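Local coordinates for protein fructose-bisphosphate aldolase (Plasmodium falciparum, PDB 4TR9) that belongs to the class I fructose-bisphosphate aldolase family, has a TIM-barrel fold and is found as an assembly of four chains, at residues A[65-70]-A[91-96]; A[53-56]-A[60-63]. One frame throughout, in Å; residues are numbered along the deposited sequence. Where two conformers were deposited one is given.

Interaction 1 (A[65-70]-A[91-96]); sequences YRDLLF and QKNEAG
The carboxylate oxygen OD1 of D67 accepts a hydrogen bond from ND2 of N93 at 2.8 Å, the sole polar link between helical residues 65-70 and loop residues 91-96. With an N-H...O angle of 156°, the bond is moderately straight. The N93 nitrogen meets D67 OD1 nearly along its C-O axis, while D67 OD1 lies close to the plane of the amide. The two flat groups are nevertheless turned 72° from each other, which excludes a coplanar, two-bond pairing. D67 OD1 is also 3.3 Å from N93 CB, closer than to the amide carbon N93 CG at 3.5 Å, so the N-H used is the one on the CB side of the amide. Chi1 of N93 (54°) carries the amide toward the helix, and rotation about CB-CG turns ND2 to D67 and N93 OD1 to its own loop. N93 OD1 receives weak bonds there from the backbone N of G96, at 3.1 Å, and of V97. Both amide ends are thus engaged, which should limit rotation. The other carboxylate oxygen, D67 OD2, has a long, weak ion pair with R331, which would tend to favour the ionised carboxylate. In this TIM barrel the surface contact joins the last turns of helix 59-70, which precedes strand 79-84, to the loop beyond that strand and helix 86-89. Helix 99-105 packs beside the pair, L102 touching both D67 and N93 and M99 touching N93; on other faces of helix 59-70, L68 packs on helix 310-320 and F70 on strand 79-84.

Interaction 2 (A[53-56]-A[60-63]); sequences IKLE and ENRA
N61 drives its amide nitrogen into the loop just before its own helix, where ND2 lies 2.5 Å from the backbone O of E56. The N-H...O angle of 157° supports a hydrogen bond, but the separation is unusually short and its exact value is doubtful. Packing is densest around this nitrogen: E56 CG approaches N61 ND2 to 3.3 Å, and CD1 of L55 comes over the amide from another direction, 3.5 Å from N61 ND2 and 4.0 Å from N61 CG. L55 reaches there because its CG stands anti to the backbone N (chi1 178°). In the TIM-barrel scaffold this is the bend between helices 43-52 and 59-70, and the start of the second helix has a further bond, from the backbone N of N61 to OG1 of T58. F50 of helix 43-52 touches both L55 and N61, while L55 also packs on W320 of helix 310-320. The carboxylate end of E56 is looser. The side chain crosses that of N61 at about a right angle and bends at chi2 (-82°), yet the carboxylate oxygen E56 OE2 remains 3.8 Å from N61 ND2, with no bond assigned between them, and E56 as a residue is solvent-exposed.

In the fold
From the N terminus, the chain passes through barrel strand 35-39 and helix 43-52 before reaching 53-56. Interaction 2 closes the short turn there onto the first part of helix 59-70. Interaction 1 opens farther along that helix and closes a longer excursion, through strand 79-84 and helix 86-89, at the loop preceding helix 99-105. The two are therefore in series, neither nested nor crossed, and share helix 59-70. Their centres are 12 Å apart, on the same side of the chain's centre, and they touch where Q91 NE2 lies 3.3 Å from A63 CB. Together they tie this helix to the loop just before it and to the later loop between helices 86-89 and 99-105.

Interaction 1 (A[65-70]-A[91-96])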
loop_
_atom_site.group_PDB
_atom_site.type_symbol
_atom_site.label_atom_id
_atom_site.label_comp_id
_atom_site.label_asym_id
_atom_site.label_seq_id
_atom_site.Cartn_x
_atom_site.Cartn_y
_atom_site.Cartn_z
ATOM N N TYR A 65 -41.308 -22.441 -3.474
ATOM C CA TYR A 65 -41.220 -21.094 -2.925
ATOM C C TYR A 65 -40.630 -20.110 -3.927
ATOM O O TYR A 65 -41.161 -19.015 -4.116
ATOM C CB TYR A 65 -40.387 -21.083 -1.643
ATOM C CG TYR A 65 -40.120 -19.687 -1.134
ATOM C CD1 TYR A 65 -41.168 -18.840 -0.804
ATOM C CD2 TYR A 65 -38.823 -19.214 -0.993
ATOM C CE1 TYR A 65 -40.934 -17.561 -0.344
ATOM C CE2 TYR A 65 -38.579 -17.936 -0.530
ATOM C CZ TYR A 65 -39.638 -17.116 -0.208
ATOM O OH TYR A 65 -39.406 -15.843 0.253
ATOM N N ARG A 66 -39.530 -20.497 -4.562
ATOM C CA ARG A 66 -38.881 -19.647 -5.554
ATOM C C ARG A 66 -39.751 -19.505 -6.797
ATOM O O ARG A 66 -39.645 -18.528 -7.535
ATOM C CB ARG A 66 -37.505 -20.205 -5.926
ATOM C CG ARG A 66 -36.342 -19.445 -5.303
ATOM C CD ARG A 66 -36.390 -19.486 -3.783
ATOM N NE ARG A 66 -35.819 -20.716 -3.246
ATOM C CZ ARG A 66 -34.568 -20.832 -2.814
ATOM N NH1 ARG A 66 -34.131 -21.991 -2.340
ATOM N NH2 ARG A 66 -33.751 -19.787 -2.851
ATOM N N ASP A 67 -40.616 -20.490 -7.023
ATOM C CA ASP A 67 -41.570 -20.430 -8.124
ATOM C C ASP A 67 -42.628 -19.376 -7.828
ATOM O O ASP A 67 -43.107 -18.686 -8.727
ATOM C CB ASP A 67 -42.227 -21.792 -8.354
ATOM C CG ASP A 67 -43.426 -21.713 -9.280
ATOM O OD1 ASP A 67 -43.228 -21.728 -10.513
ATOM O OD2 ASP A 67 -44.567 -21.640 -8.775
ATOM N N LEU A 68 -42.987 -19.261 -6.553
ATOM C CA LEU A 68 -43.960 -18.275 -6.106
ATOM C C LEU A 68 -43.430 -16.864 -6.322
ATOM O O LEU A 68 -44.171 -15.961 -6.711
ATOM C CB LEU A 68 -44.304 -18.500 -4.629
ATOM C CG LEU A 68 -45.324 -17.585 -3.945
ATOM C CD1 LEU A 68 -46.100 -18.374 -2.911
ATOM C CD2 LEU A 68 -44.651 -16.389 -3.287
ATOM N N LEU A 69 -42.139 -16.683 -6.065
ATOM C CA LEU A 69 -41.504 -15.380 -6.207
ATOM C C LEU A 69 -41.352 -14.986 -7.671
ATOM O O LEU A 69 -41.792 -13.914 -8.085
ATOM C CB LEU A 69 -40.133 -15.376 -5.526
ATOM C CG LEU A 69 -40.097 -15.638 -4.018
ATOM C CD1 LEU A 69 -38.660 -15.686 -3.521
ATOM C CD2 LEU A 69 -40.889 -14.580 -3.268
ATOM N N PHE A 70 -40.735 -15.865 -8.454
ATOM C CA PHE A 70 -40.379 -15.540 -9.831
ATOM C C PHE A 70 -41.573 -15.662 -10.770
ATOM O O PHE A 70 -41.571 -15.103 -11.866
ATOM C CB PHE A 70 -39.238 -16.444 -10.310
ATOM C CG PHE A 70 -38.056 -16.475 -9.379
ATOM C CD1 PHE A 70 -37.737 -15.375 -8.600
ATOM C CD2 PHE A 70 -37.268 -17.610 -9.280
ATOM C CE1 PHE A 70 -36.658 -15.405 -7.740
ATOM C CE2 PHE A 70 -36.186 -17.645 -8.422
ATOM C CZ PHE A 70 -35.883 -16.541 -7.650
ATOM N N GLN A 91 -32.984 -25.299 -11.899
ATOM C CA GLN A 91 -34.153 -25.952 -11.320
ATOM C C GLN A 91 -35.427 -25.659 -12.110
ATOM O O GLN A 91 -35.540 -24.625 -12.765
ATOM C CB GLN A 91 -34.326 -25.518 -9.862
ATOM C CG GLN A 91 -35.169 -26.462 -9.021
ATOM C CD GLN A 91 -35.227 -26.044 -7.566
ATOM O OE1 GLN A 91 -35.105 -24.862 -7.242
ATOM N NE2 GLN A 91 -35.410 -27.015 -6.679
ATOM N N LYS A 92 -36.382 -26.583 -12.042
ATOM C CA LYS A 92 -37.658 -26.418 -12.727
ATOM C C LYS A 92 -38.822 -26.628 -11.759
ATOM O O LYS A 92 -38.731 -27.425 -10.825
ATOM C CB LYS A 92 -37.752 -27.382 -13.918
ATOM C CG LYS A 92 -38.957 -28.310 -13.910
ATOM C CD LYS A 92 -38.625 -29.666 -13.305
ATOM C CE LYS A 92 -37.667 -30.444 -14.190
ATOM N NZ LYS A 92 -38.245 -30.705 -15.536
ATOM N N ASN A 93 -39.914 -25.899 -11.983
ATOM C CA ASN A 93 -41.085 -25.979 -11.110
ATOM C C ASN A 93 -41.976 -27.190 -11.390
ATOM O O ASN A 93 -41.533 -28.179 -11.974
ATOM C CB ASN A 93 -41.914 -24.695 -11.222
ATOM C CG ASN A 93 -42.303 -24.366 -12.655
ATOM O OD1 ASN A 93 -42.270 -25.224 -13.538
ATOM N ND2 ASN A 93 -42.679 -23.115 -12.889
ATOM N N GLU A 94 -43.235 -27.102 -10.966
ATOM C CA GLU A 94 -44.199 -28.179 -11.178
ATOM C C GLU A 94 -44.540 -28.354 -12.653
ATOM O O GLU A 94 -44.526 -29.468 -13.175
ATOM C CB GLU A 94 -45.485 -27.919 -10.389
ATOM C CG GLU A 94 -45.415 -28.284 -8.917
ATOM C CD GLU A 94 -46.775 -28.235 -8.246
ATOM O OE1 GLU A 94 -47.732 -27.738 -8.878
ATOM O OE2 GLU A 94 -46.891 -28.697 -7.092
ATOM N N ALA A 95 -44.849 -27.244 -13.316
ATOM C CA ALA A 95 -45.285 -27.266 -14.708
ATOM C C ALA A 95 -44.194 -27.769 -15.647
ATOM O O ALA A 95 -44.476 -28.188 -16.767
ATOM C CB ALA A 95 -45.748 -25.881 -15.136
ATOM N N GLY A 96 -42.948 -27.727 -15.189
ATOM C CA GLY A 96 -41.831 -28.169 -15.999
ATOM C C GLY A 96 -41.013 -27.002 -16.516
ATOM O O GLY A 96 -40.003 -27.191 -17.195
#

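Interaction 2 (A[53-56]-A[60-63])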
loop_
_atom_site.group_PDB
_atom_site.type_symbol
_atom_site.label_atom_id
_atom_site.label_comp_id
_atom_site.label_asym_id
_atom_site.label_seq_id
_atom_site.Cartn_x
_atom_site.Cartn_y
_atom_site.Cartn_z
ATOM N N ILE A 53 -41.958 -20.593 9.623
ATOM C CA ILE A 53 -43.340 -20.771 9.194
ATOM C C ILE A 53 -43.764 -22.229 9.314
ATOM O O ILE A 53 -44.795 -22.630 8.773
ATOM C CB ILE A 53 -43.548 -20.303 7.741
ATOM C CG1 ILE A 53 -42.613 -21.061 6.798
ATOM C CG2 ILE A 53 -43.329 -18.803 7.631
ATOM C CD1 ILE A 53 -42.778 -20.686 5.341
ATOM N N LYS A 54 -42.956 -23.011 10.030
ATOM C CA LYS A 54 -43.218 -24.432 10.250
ATOM C C LYS A 54 -43.385 -25.173 8.928
ATOM O O LYS A 54 -44.490 -25.562 8.552
ATOM C CB LYS A 54 -44.456 -24.629 11.133
ATOM C CG LYS A 54 -44.174 -24.573 12.630
ATOM C CD LYS A 54 -43.745 -23.184 13.079
ATOM C CE LYS A 54 -43.168 -23.212 14.484
ATOM N NZ LYS A 54 -42.687 -21.869 14.909
ATOM N N LEU A 55 -42.271 -25.359 8.231
ATOM C CA LEU A 55 -42.274 -25.993 6.921
ATOM C C LEU A 55 -41.010 -26.824 6.737
ATOM O O LEU A 55 -39.913 -26.379 7.071
ATOM C CB LEU A 55 -42.386 -24.937 5.820
ATOM C CG LEU A 55 -42.348 -25.425 4.372
ATOM C CD1 LEU A 55 -43.525 -26.343 4.084
ATOM C CD2 LEU A 55 -42.334 -24.241 3.416
ATOM N N GLU A 56 -41.168 -28.033 6.208
ATOM C CA GLU A 56 -40.030 -28.920 5.995
ATOM C C GLU A 56 -39.160 -28.420 4.843
ATOM O O GLU A 56 -39.670 -27.984 3.810
ATOM C CB GLU A 56 -40.504 -30.356 5.733
ATOM C CG GLU A 56 -41.413 -30.536 4.519
ATOM C CD GLU A 56 -42.868 -30.187 4.794
ATOM O OE1 GLU A 56 -43.147 -29.502 5.801
ATOM O OE2 GLU A 56 -43.738 -30.606 4.000
ATOM N N GLU A 60 -38.590 -29.870 -3.016
ATOM C CA GLU A 60 -39.877 -29.509 -3.598
ATOM C C GLU A 60 -40.358 -28.166 -3.063
ATOM O O GLU A 60 -40.906 -27.354 -3.807
ATOM C CB GLU A 60 -40.926 -30.591 -3.319
ATOM C CG GLU A 60 -40.796 -31.840 -4.182
ATOM C CD GLU A 60 -39.649 -32.737 -3.756
ATOM O OE1 GLU A 60 -39.181 -32.603 -2.606
ATOM O OE2 GLU A 60 -39.216 -33.577 -4.572
ATOM N N ASN A 61 -40.149 -27.936 -1.771
ATOM C CA ASN A 61 -40.574 -26.693 -1.139
ATOM C C ASN A 61 -39.720 -25.504 -1.565
ATOM O O ASN A 61 -40.236 -24.402 -1.758
ATOM C CB ASN A 61 -40.547 -26.831 0.383
ATOM C CG ASN A 61 -41.613 -27.775 0.900
ATOM O OD1 ASN A 61 -42.605 -28.040 0.221
ATOM N ND2 ASN A 61 -41.417 -28.283 2.110
ATOM N N ARG A 62 -38.418 -25.727 -1.706
ATOM C CA ARG A 62 -37.516 -24.681 -2.172
ATOM C C ARG A 62 -37.872 -24.279 -3.598
ATOM O O ARG A 62 -37.883 -23.096 -3.936
ATOM C CB ARG A 62 -36.058 -25.139 -2.099
ATOM C CG ARG A 62 -35.541 -25.344 -0.685
ATOM C CD ARG A 62 -34.030 -25.508 -0.669
ATOM N NE ARG A 62 -33.595 -26.672 -1.434
ATOM C CZ ARG A 62 -33.407 -27.880 -0.912
ATOM N NH1 ARG A 62 -33.009 -28.882 -1.682
ATOM N NH2 ARG A 62 -33.618 -28.084 0.380
ATOM N N ALA A 63 -38.170 -25.273 -4.426
ATOM C CA ALA A 63 -38.596 -25.021 -5.796
ATOM C C ALA A 63 -39.940 -24.300 -5.812
ATOM O O ALA A 63 -40.126 -23.338 -6.555
ATOM C CB ALA A 63 -38.680 -26.323 -6.576
#